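Local coordinates for protein ascorbate-specific PTS system EIIA component (Streptococcus pyogenes serotype M1, PDB 2OQT) that probably acts as the cytoplasmic phosphoryl-carrying IIA component of a phosphoenolpyruvate-dependent phosphotransferase system that takes up ascorbate, at residues Ala7-Asn12 / Glu141-Val146; Glu25-Ala30 / Asp46-Ser51; Phe124-Ala129 / Glu147-Ser152. All blocks are in the same frame, centred on the assembly; numbering follows the deposited sequence.

Contact 1: Ala7-Asn12 / Glu141-Val146; sequences ALIDNN and EVLEMV. Unlike the reference sequence in segment 7-12: L8 (reference Phe).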
loop_
_atom_site.group_PDB
_atom_site.type_symbol
_atom_site.label_atom_id
_atom_site.label_comp_id
_atom_site.label_asym_id
_atom_site.label_seq_id
_atom_site.Cartn_x
_atom_site.Cartn_y
_atom_site.Cartn_z
ATOM N N ALA A 7 5.860 -0.038 -11.143
ATOM C CA ALA A 7 4.396 -0.133 -10.919
ATOM C C ALA A 7 3.814 1.191 -10.426
ATOM O O ALA A 7 2.698 1.583 -10.779
ATOM C CB ALA A 7 4.082 -1.255 -9.919
ATOM N N LEU A 8 4.613 1.866 -9.608
ATOM C CA LEU A 8 4.220 3.080 -8.919
ATOM C C LEU A 8 4.214 4.254 -9.892
ATOM O O LEU A 8 3.418 5.203 -9.751
ATOM C CB LEU A 8 5.212 3.334 -7.799
ATOM C CG LEU A 8 4.926 3.252 -6.297
ATOM C CD1 LEU A 8 3.655 2.517 -5.812
ATOM C CD2 LEU A 8 6.205 2.739 -5.586
ATOM N N ILE A 9 5.103 4.161 -10.880
ATOM C CA ILE A 9 5.211 5.152 -11.938
ATOM C C ILE A 9 4.125 4.917 -12.966
ATOM O O ILE A 9 3.483 5.872 -13.420
ATOM C CB ILE A 9 6.581 5.112 -12.659
ATOM C CG1 ILE A 9 7.712 5.610 -11.760
ATOM C CG2 ILE A 9 6.518 5.974 -13.910
ATOM C CD1 ILE A 9 9.115 5.177 -12.240
ATOM N N ASP A 10 3.927 3.655 -13.339
ATOM C CA ASP A 10 2.965 3.313 -14.372
ATOM C C ASP A 10 1.538 3.669 -14.013
ATOM O O ASP A 10 0.638 3.755 -14.874
ATOM C CB ASP A 10 3.072 1.841 -14.699
ATOM C CG ASP A 10 4.381 1.515 -15.374
ATOM O OD1 ASP A 10 5.032 2.470 -15.913
ATOM O OD2 ASP A 10 4.763 0.314 -15.367
ATOM N N ASN A 11 1.342 3.887 -12.724
ATOM C CA ASN A 11 0.038 4.071 -12.159
ATOM C C ASN A 11 -0.047 5.434 -11.564
ATOM O O ASN A 11 -1.155 5.888 -11.231
ATOM C CB ASN A 11 -0.191 2.991 -11.111
ATOM C CG ASN A 11 -0.585 1.699 -11.736
ATOM O OD1 ASN A 11 -1.741 1.552 -12.143
ATOM N ND2 ASN A 11 0.368 0.779 -11.900
ATOM N N ASN A 12 1.135 6.066 -11.420
ATOM C CA ASN A 12 1.276 7.369 -10.791
ATOM C C ASN A 12 0.621 7.331 -9.458
ATOM O O ASN A 12 -0.275 8.121 -9.190
ATOM C CB ASN A 12 0.623 8.453 -11.646
ATOM C CG ASN A 12 1.594 9.085 -12.607
ATOM O OD1 ASN A 12 1.342 10.168 -13.114
ATOM N ND2 ASN A 12 2.719 8.422 -12.849
ATOM N N GLU A 141 11.138 11.547 -4.324
ATOM C CA GLU A 141 11.928 10.940 -3.244
ATOM C C GLU A 141 11.374 9.655 -2.685
ATOM O O GLU A 141 12.135 8.833 -2.187
ATOM C CB GLU A 141 12.308 11.918 -2.125
ATOM C CG GLU A 141 11.320 12.978 -1.788
ATOM C CD GLU A 141 12.032 14.264 -1.402
ATOM O OE1 GLU A 141 11.803 14.802 -0.284
ATOM O OE2 GLU A 141 12.842 14.718 -2.243
ATOM N N VAL A 142 10.063 9.464 -2.776
ATOM C CA VAL A 142 9.512 8.147 -2.489
ATOM C C VAL A 142 10.145 7.144 -3.455
ATOM O O VAL A 142 10.719 6.148 -3.029
ATOM C CB VAL A 142 7.976 8.100 -2.548
ATOM C CG1 VAL A 142 7.481 6.677 -2.407
ATOM C CG2 VAL A 142 7.360 8.970 -1.447
ATOM N N LEU A 143 10.098 7.441 -4.748
ATOM C CA LEU A 143 10.711 6.567 -5.742
ATOM C C LEU A 143 12.223 6.392 -5.501
ATOM O O LEU A 143 12.796 5.347 -5.804
ATOM C CB LEU A 143 10.438 7.075 -7.167
ATOM C CG LEU A 143 9.152 6.784 -7.986
ATOM C CD1 LEU A 143 8.504 5.392 -7.747
ATOM C CD2 LEU A 143 8.112 7.864 -7.837
ATOM N N GLU A 144 12.871 7.412 -4.946
ATOM C CA GLU A 144 14.303 7.311 -4.681
ATOM C C GLU A 144 14.581 6.373 -3.518
ATOM O O GLU A 144 15.556 5.612 -3.544
ATOM C CB GLU A 144 14.952 8.685 -4.522
ATOM C CG GLU A 144 15.523 9.217 -5.860
ATOM C CD GLU A 144 15.368 10.733 -6.024
ATOM O OE1 GLU A 144 14.913 11.386 -5.057
ATOM O OE2 GLU A 144 15.699 11.273 -7.112
HETATM N N MSE A 145 13.699 6.410 -2.523
HETATM C CA MSE A 145 13.726 5.419 -1.458
HETATM C C MSE A 145 13.518 4.021 -1.995
HETATM O O MSE A 145 14.211 3.111 -1.557
HETATM C CB MSE A 145 12.691 5.723 -0.399
HETATM C CG MSE A 145 12.954 7.003 0.306
HETATM SE SE MSE A 145 11.929 7.105 1.930
HETATM C CE MSE A 145 12.507 5.411 2.766
ATOM N N VAL A 146 12.594 3.854 -2.951
ATOM C CA VAL A 146 12.313 2.537 -3.540
ATOM C C VAL A 146 13.482 1.967 -4.357
ATOM O O VAL A 146 13.679 0.750 -4.367
ATOM C CB VAL A 146 10.976 2.505 -4.374
ATOM C CG1 VAL A 146 10.606 1.074 -4.797
ATOM C CG2 VAL A 146 9.825 3.110 -3.583
#

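Contact 2: Glu25-Ala30 / Asp46-Ser51; sequences EAVRLA and DAIIAS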
loop_
_atom_site.group_PDB
_atom_site.type_symbol
_atom_site.label_atom_id
_atom_site.label_comp_id
_atom_site.label_asym_id
_atom_site.label_seq_id
_atom_site.Cartn_x
_atom_site.Cartn_y
_atom_site.Cartn_z
ATOM N N GLU A 25 -11.397 4.900 6.310
ATOM C CA GLU A 25 -11.011 6.129 5.551
ATOM C C GLU A 25 -9.672 5.941 4.864
ATOM O O GLU A 25 -9.488 6.310 3.710
ATOM C CB GLU A 25 -10.882 7.362 6.480
ATOM C CG GLU A 25 -11.960 8.468 6.387
ATOM C CD GLU A 25 -13.074 8.404 7.495
ATOM O OE1 GLU A 25 -13.071 9.274 8.416
ATOM O OE2 GLU A 25 -13.963 7.505 7.435
ATOM N N ALA A 26 -8.737 5.333 5.585
ATOM C CA ALA A 26 -7.342 5.211 5.127
ATOM C C ALA A 26 -7.197 4.183 4.011
ATOM O O ALA A 26 -6.414 4.333 3.069
ATOM C CB ALA A 26 -6.462 4.853 6.271
ATOM N N VAL A 27 -7.985 3.130 4.128
ATOM C CA VAL A 27 -8.024 2.120 3.104
ATOM C C VAL A 27 -8.640 2.708 1.829
ATOM O O VAL A 27 -8.094 2.515 0.755
ATOM C CB VAL A 27 -8.717 0.854 3.647
ATOM C CG1 VAL A 27 -9.199 -0.044 2.554
ATOM C CG2 VAL A 27 -7.752 0.140 4.507
ATOM N N ARG A 28 -9.762 3.402 1.943
ATOM C CA ARG A 28 -10.356 4.073 0.797
ATOM C C ARG A 28 -9.309 4.928 0.085
ATOM O O ARG A 28 -9.138 4.841 -1.130
ATOM C CB ARG A 28 -11.533 4.930 1.258
ATOM C CG ARG A 28 -12.205 5.763 0.186
ATOM C CD ARG A 28 -13.444 6.440 0.765
ATOM N NE ARG A 28 -14.635 5.591 0.649
ATOM C CZ ARG A 28 -15.608 5.523 1.561
ATOM N NH1 ARG A 28 -15.526 6.248 2.682
ATOM N NH2 ARG A 28 -16.645 4.713 1.360
ATOM N N LEU A 29 -8.600 5.751 0.859
ATOM C CA LEU A 29 -7.611 6.681 0.300
ATOM C C LEU A 29 -6.462 5.914 -0.320
ATOM O O LEU A 29 -5.806 6.407 -1.232
ATOM C CB LEU A 29 -7.086 7.655 1.383
ATOM C CG LEU A 29 -8.011 8.754 1.984
ATOM C CD1 LEU A 29 -7.336 9.341 3.216
ATOM C CD2 LEU A 29 -8.410 9.885 0.954
ATOM N N ALA A 30 -6.208 4.703 0.172
ATOM C CA ALA A 30 -5.043 3.973 -0.256
ATOM C C ALA A 30 -5.329 3.253 -1.571
ATOM O O ALA A 30 -4.418 2.986 -2.362
ATOM C CB ALA A 30 -4.598 3.013 0.821
ATOM N N ASP A 46 -14.324 -2.322 -1.506
ATOM C CA ASP A 46 -15.269 -3.232 -0.874
ATOM C C ASP A 46 -14.694 -4.584 -0.469
ATOM O O ASP A 46 -14.909 -5.059 0.649
ATOM C CB ASP A 46 -16.481 -3.412 -1.790
ATOM C CG ASP A 46 -17.145 -2.095 -2.094
ATOM O OD1 ASP A 46 -17.678 -1.875 -3.202
ATOM O OD2 ASP A 46 -17.075 -1.241 -1.218
ATOM N N ALA A 47 -13.944 -5.202 -1.369
ATOM C CA ALA A 47 -13.403 -6.492 -1.062
ATOM C C ALA A 47 -12.330 -6.361 0.048
ATOM O O ALA A 47 -12.130 -7.246 0.855
ATOM C CB ALA A 47 -12.894 -7.169 -2.334
ATOM N N ILE A 48 -11.688 -5.220 0.181
ATOM C CA ILE A 48 -10.708 -5.125 1.264
ATOM C C ILE A 48 -11.420 -5.018 2.627
ATOM O O ILE A 48 -11.026 -5.654 3.614
ATOM C CB ILE A 48 -9.659 -4.045 0.952
ATOM C CG1 ILE A 48 -8.837 -4.526 -0.280
ATOM C CG2 ILE A 48 -8.775 -3.770 2.156
ATOM C CD1 ILE A 48 -7.717 -3.614 -0.809
ATOM N N ILE A 49 -12.495 -4.221 2.649
ATOM C CA ILE A 49 -13.251 -3.949 3.854
ATOM C C ILE A 49 -13.863 -5.249 4.344
ATOM O O ILE A 49 -13.822 -5.534 5.536
ATOM C CB ILE A 49 -14.372 -2.921 3.621
ATOM C CG1 ILE A 49 -13.779 -1.569 3.133
ATOM C CG2 ILE A 49 -15.211 -2.752 4.931
ATOM C CD1 ILE A 49 -12.855 -0.837 4.142
ATOM N N ALA A 50 -14.427 -6.006 3.412
ATOM C CA ALA A 50 -15.041 -7.275 3.667
ATOM C C ALA A 50 -14.004 -8.288 4.191
ATOM O O ALA A 50 -14.264 -9.014 5.130
ATOM C CB ALA A 50 -15.725 -7.791 2.360
ATOM N N SER A 51 -12.829 -8.370 3.598
ATOM C CA SER A 51 -11.880 -9.376 4.094
ATOM C C SER A 51 -11.333 -8.938 5.441
ATOM O O SER A 51 -10.932 -9.781 6.262
ATOM C CB SER A 51 -10.700 -9.561 3.125
ATOM O OG SER A 51 -11.179 -10.020 1.901
#

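Contact 3: Phe124-Ala129 / Glu147-Ser152; sequences FELDNA and EESKDS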
loop_
_atom_site.group_PDB
_atom_site.type_symbol
_atom_site.label_atom_id
_atom_site.label_comp_id
_atom_site.label_asym_id
_atom_site.label_seq_id
_atom_site.Cartn_x
_atom_site.Cartn_y
_atom_site.Cartn_z
ATOM N N PHE A 124 10.708 -1.348 3.774
ATOM C CA PHE A 124 10.451 -1.016 5.164
ATOM C C PHE A 124 11.577 -1.472 6.076
ATOM O O PHE A 124 11.678 -0.986 7.202
ATOM C CB PHE A 124 9.087 -1.540 5.610
ATOM C CG PHE A 124 7.932 -0.860 4.909
ATOM C CD1 PHE A 124 7.564 0.442 5.251
ATOM C CD2 PHE A 124 7.232 -1.514 3.887
ATOM C CE1 PHE A 124 6.512 1.074 4.599
ATOM C CE2 PHE A 124 6.176 -0.893 3.227
ATOM C CZ PHE A 124 5.813 0.400 3.575
ATOM N N GLU A 125 12.423 -2.374 5.565
ATOM C CA GLU A 125 13.643 -2.810 6.235
ATOM C C GLU A 125 14.790 -1.791 6.107
ATOM O O GLU A 125 15.920 -2.056 6.537
ATOM C CB GLU A 125 14.081 -4.164 5.677
ATOM C CG GLU A 125 13.257 -5.344 6.203
ATOM C CD GLU A 125 13.969 -6.700 6.061
ATOM O OE1 GLU A 125 15.021 -6.761 5.364
ATOM O OE2 GLU A 125 13.464 -7.700 6.649
ATOM N N LEU A 126 14.501 -0.638 5.501
ATOM C CA LEU A 126 15.454 0.458 5.452
ATOM C C LEU A 126 15.429 1.277 6.740
ATOM O O LEU A 126 14.357 1.686 7.222
ATOM C CB LEU A 126 15.160 1.410 4.302
ATOM C CG LEU A 126 15.361 1.116 2.827
ATOM C CD1 LEU A 126 14.995 2.398 2.104
ATOM C CD2 LEU A 126 16.777 0.666 2.477
ATOM N N ASP A 127 16.625 1.531 7.266
ATOM C CA ASP A 127 16.853 2.488 8.351
ATOM C C ASP A 127 15.826 3.627 8.382
ATOM O O ASP A 127 15.682 4.363 7.423
ATOM C CB ASP A 127 18.298 3.032 8.271
ATOM C CG ASP A 127 19.362 1.928 8.514
ATOM O OD1 ASP A 127 19.949 1.389 7.526
ATOM O OD2 ASP A 127 19.582 1.576 9.703
ATOM N N ASN A 128 15.105 3.731 9.495
ATOM C CA ASN A 128 14.055 4.734 9.696
ATOM C C ASN A 128 13.176 4.958 8.445
ATOM O O ASN A 128 13.162 6.037 7.861
ATOM C CB ASN A 128 14.650 6.050 10.259
ATOM C CG ASN A 128 13.782 6.672 11.396
ATOM O OD1 ASN A 128 13.228 7.774 11.235
ATOM N ND2 ASN A 128 13.658 5.960 12.539
ATOM N N ALA A 129 12.441 3.928 8.031
ATOM C CA ALA A 129 11.672 4.026 6.801
ATOM C C ALA A 129 10.355 4.800 6.942
ATOM O O ALA A 129 10.105 5.715 6.148
ATOM C CB ALA A 129 11.440 2.659 6.189
ATOM N N GLU A 147 14.251 2.819 -5.042
ATOM C CA GLU A 147 15.464 2.337 -5.736
ATOM C C GLU A 147 16.498 1.847 -4.711
ATOM O O GLU A 147 17.118 0.786 -4.863
ATOM C CB GLU A 147 16.074 3.400 -6.666
ATOM C CG GLU A 147 17.044 2.840 -7.703
ATOM C CD GLU A 147 16.341 2.299 -8.952
ATOM O OE1 GLU A 147 15.579 1.302 -8.864
ATOM O OE2 GLU A 147 16.553 2.870 -10.045
ATOM N N GLU A 148 16.643 2.622 -3.649
ATOM C CA GLU A 148 17.503 2.285 -2.552
ATOM C C GLU A 148 17.199 0.894 -1.948
ATOM O O GLU A 148 18.089 0.263 -1.373
ATOM C CB GLU A 148 17.369 3.402 -1.532
ATOM C CG GLU A 148 18.385 3.401 -0.421
ATOM C CD GLU A 148 18.240 4.594 0.504
ATOM O OE1 GLU A 148 18.881 4.564 1.580
ATOM O OE2 GLU A 148 17.492 5.551 0.165
ATOM N N SER A 149 15.951 0.426 -2.111
ATOM C CA SER A 149 15.437 -0.874 -1.604
ATOM C C SER A 149 15.982 -2.057 -2.351
ATOM O O SER A 149 16.182 -3.128 -1.758
ATOM C CB SER A 149 13.919 -0.980 -1.764
ATOM O OG SER A 149 13.260 0.075 -1.129
ATOM N N LYS A 150 16.170 -1.879 -3.657
ATOM C CA LYS A 150 16.545 -2.975 -4.552
ATOM C C LYS A 150 17.961 -3.553 -4.310
ATOM O O LYS A 150 18.282 -4.639 -4.798
ATOM C CB LYS A 150 16.379 -2.556 -6.020
ATOM C CG LYS A 150 15.123 -1.742 -6.319
ATOM C CD LYS A 150 14.858 -1.671 -7.826
ATOM C CE LYS A 150 13.508 -1.013 -8.153
ATOM N NZ LYS A 150 12.264 -1.745 -7.663
ATOM N N ASP A 151 18.790 -2.849 -3.541
ATOM C CA ASP A 151 20.204 -3.228 -3.395
ATOM C C ASP A 151 20.717 -3.298 -1.948
ATOM O O ASP A 151 20.330 -2.475 -1.100
ATOM C CB ASP A 151 21.100 -2.307 -4.245
ATOM C CG ASP A 151 20.557 -0.882 -4.333
ATOM O OD1 ASP A 151 20.525 -0.197 -3.279
ATOM O OD2 ASP A 151 20.153 -0.464 -5.454
ATOM N N SER A 152 21.593 -4.282 -1.695
ATOM C CA SER A 152 22.294 -4.462 -0.402
ATOM C C SER A 152 21.347 -4.719 0.787
ATOM O O SER A 152 20.421 -5.537 0.706
ATOM C CB SER A 152 23.252 -3.274 -0.115
ATOM O OG SER A 152 24.230 -3.590 0.870
#

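Contact 1: Ala7-Asn12 / Glu141-Val146
L8 and L143 meet with their side chains running past each other in opposite directions, so that contact is made along the flanks of the two chains. CD1 of L143 does the touching: it lies 3.9 Å from CB of L8 and 4.1 Å from L8 CD2. The same methyl also approaches I9, whose CG1 stands 4.1 Å from L143 CD1, so one methyl group rests against two successive residues of helix 4-10. L143 gets there with CG turned anti to its carbonyl carbon (chi1 -84°), beside the backbone N. The I9 side chain crosses that of L143 at a slant; although its first bond is not aimed at helix 139-149, its outer part bends nearer. One turn further along, V146 offers CG2 to the other end of L8, with 4.2 Å between V146 CG2 and L8 CD2.

Beyond this contact, L8 also packs on F81 of strand 80-86 and, like L143, on I14 of strand 14-18, which ties both helices to the central sheet. Helix 4-10 ends in a Schellman motif, with N12 at positive phi as its C-prime residue. Just before it, N11 folds its amide back on the helix: ND2 gives a nearly straight bond of 2.7 Å to A7 O, in the carbonyl plane and on a lone pair, while OD1 accepts from S37 and R78.

The amide of N11 is thus satisfied away from the interface. The contact itself is purely apolar, held by van der Waals contact and partial burial of aliphatic carbon, with I9 at the exposed margin.

Contact 2: Glu25-Ala30 / Asp46-Ser51
V27 of helix 23-36 projects from its helix onto I48 and I49 of helix 42-55, a helix-helix packing between two consecutive helices on one flank of the mixed sheet in this EIIA type 2 fold. The close part of the contact depends on a single methyl. V27 CG1 lies 3.8 Å from I48 CG2, and the two side chains cross at an angle. Both methyls stand anti to their own backbone N, for V27 at chi1 161°, which turns them toward each other. The same CG1 has a second neighbour in I49, whose CD1 is 4.1 Å away; here the side chains of V27 and I49 pass in opposite directions. I49 starts out along the side of its helix, and its ethyl arm folds back to bring CD1 in. V27 and I48 are buried, with Y45 and F92 also packing on V27 and V31 on I48.

Towards solvent the packing gives way to exposed charged side chains, R28 and D46. They carry opposite charges, yet in the conformer given R28 NH2 and D46 OD2 are 6.5 Å apart and not in contact. R28 is modelled in two conformers, so any attraction between the pair remains doubtful.

Within helix 42-55, A47 O accepts two bonds, one from the backbone N and one from the hydroxyl of S51. The two donors approach it from opposite faces of its carbonyl plane, with 3.1 Å from S51 OG to A47 O.

Contact 3: Phe124-Ala129 / Glu147-Ser152
L126 carries the whole contact between residues 124-129 and 147-152, laying its methyls against E148 and S149. The loop leaves helix 111-124 at F124, whose side chain turns from the contact and packs on V100 and L102 of strand 97-105 and on L133. After the exposed E125 comes L126, its CA 7.2 Å from that of S149, the nearest pair of the two segments. With CG anti to the carbonyl carbon (chi1 -71°) and the rest of the chain extended, its two methyls are presented to the helix. L126 CD2 lies over the backbone, 4.1 Å from E148 O. The other methyl sits beside the carboxylate, with 4.2 Å between L126 CD1 and E148 CD, and L126 CD1 is 4.3 Å from S149 OG. That hydroxyl is already engaged, bonded to the carbonyl of M145 one turn back.

D127 next directs its carbonyl to R132 NE. The same arginine packs on L126 and forms a long, weak ion pair with E148 OE2, so R132 serves both the loop and the helix. N128 then takes the N-cap position without making a side-chain capping bond, and A129 opens helix 129-134.

What results is a surface contact in which a leucine lies against polar groups and backbone: the connection between helices 111-124 and 129-134 packs on the last modelled helix of the EIIA type 2 fold.

Overall arrangement
Contacts 1 and 3 draw on the same helix 139-149, which meets both the N-terminal helix and the late loop 124-129. They touch one another, M145 O lying 3.8 Å from L126 CD1, and their segments alternate along the chain. Contact 2 sits on the opposite side of the chain's centre, about 22 Å from contact 1 and 27 Å from contact 3 between centres, and is nested in the chain between the segments of contact 1. It is the buried one, contact 1 is partly buried, and contact 3 lies at the surface. Chemistry follows place: aliphatic carbons alone meet in contacts 1 and 2, whereas contact 3 sets one leucine against a carboxylate, a hydroxyl and a carbonyl.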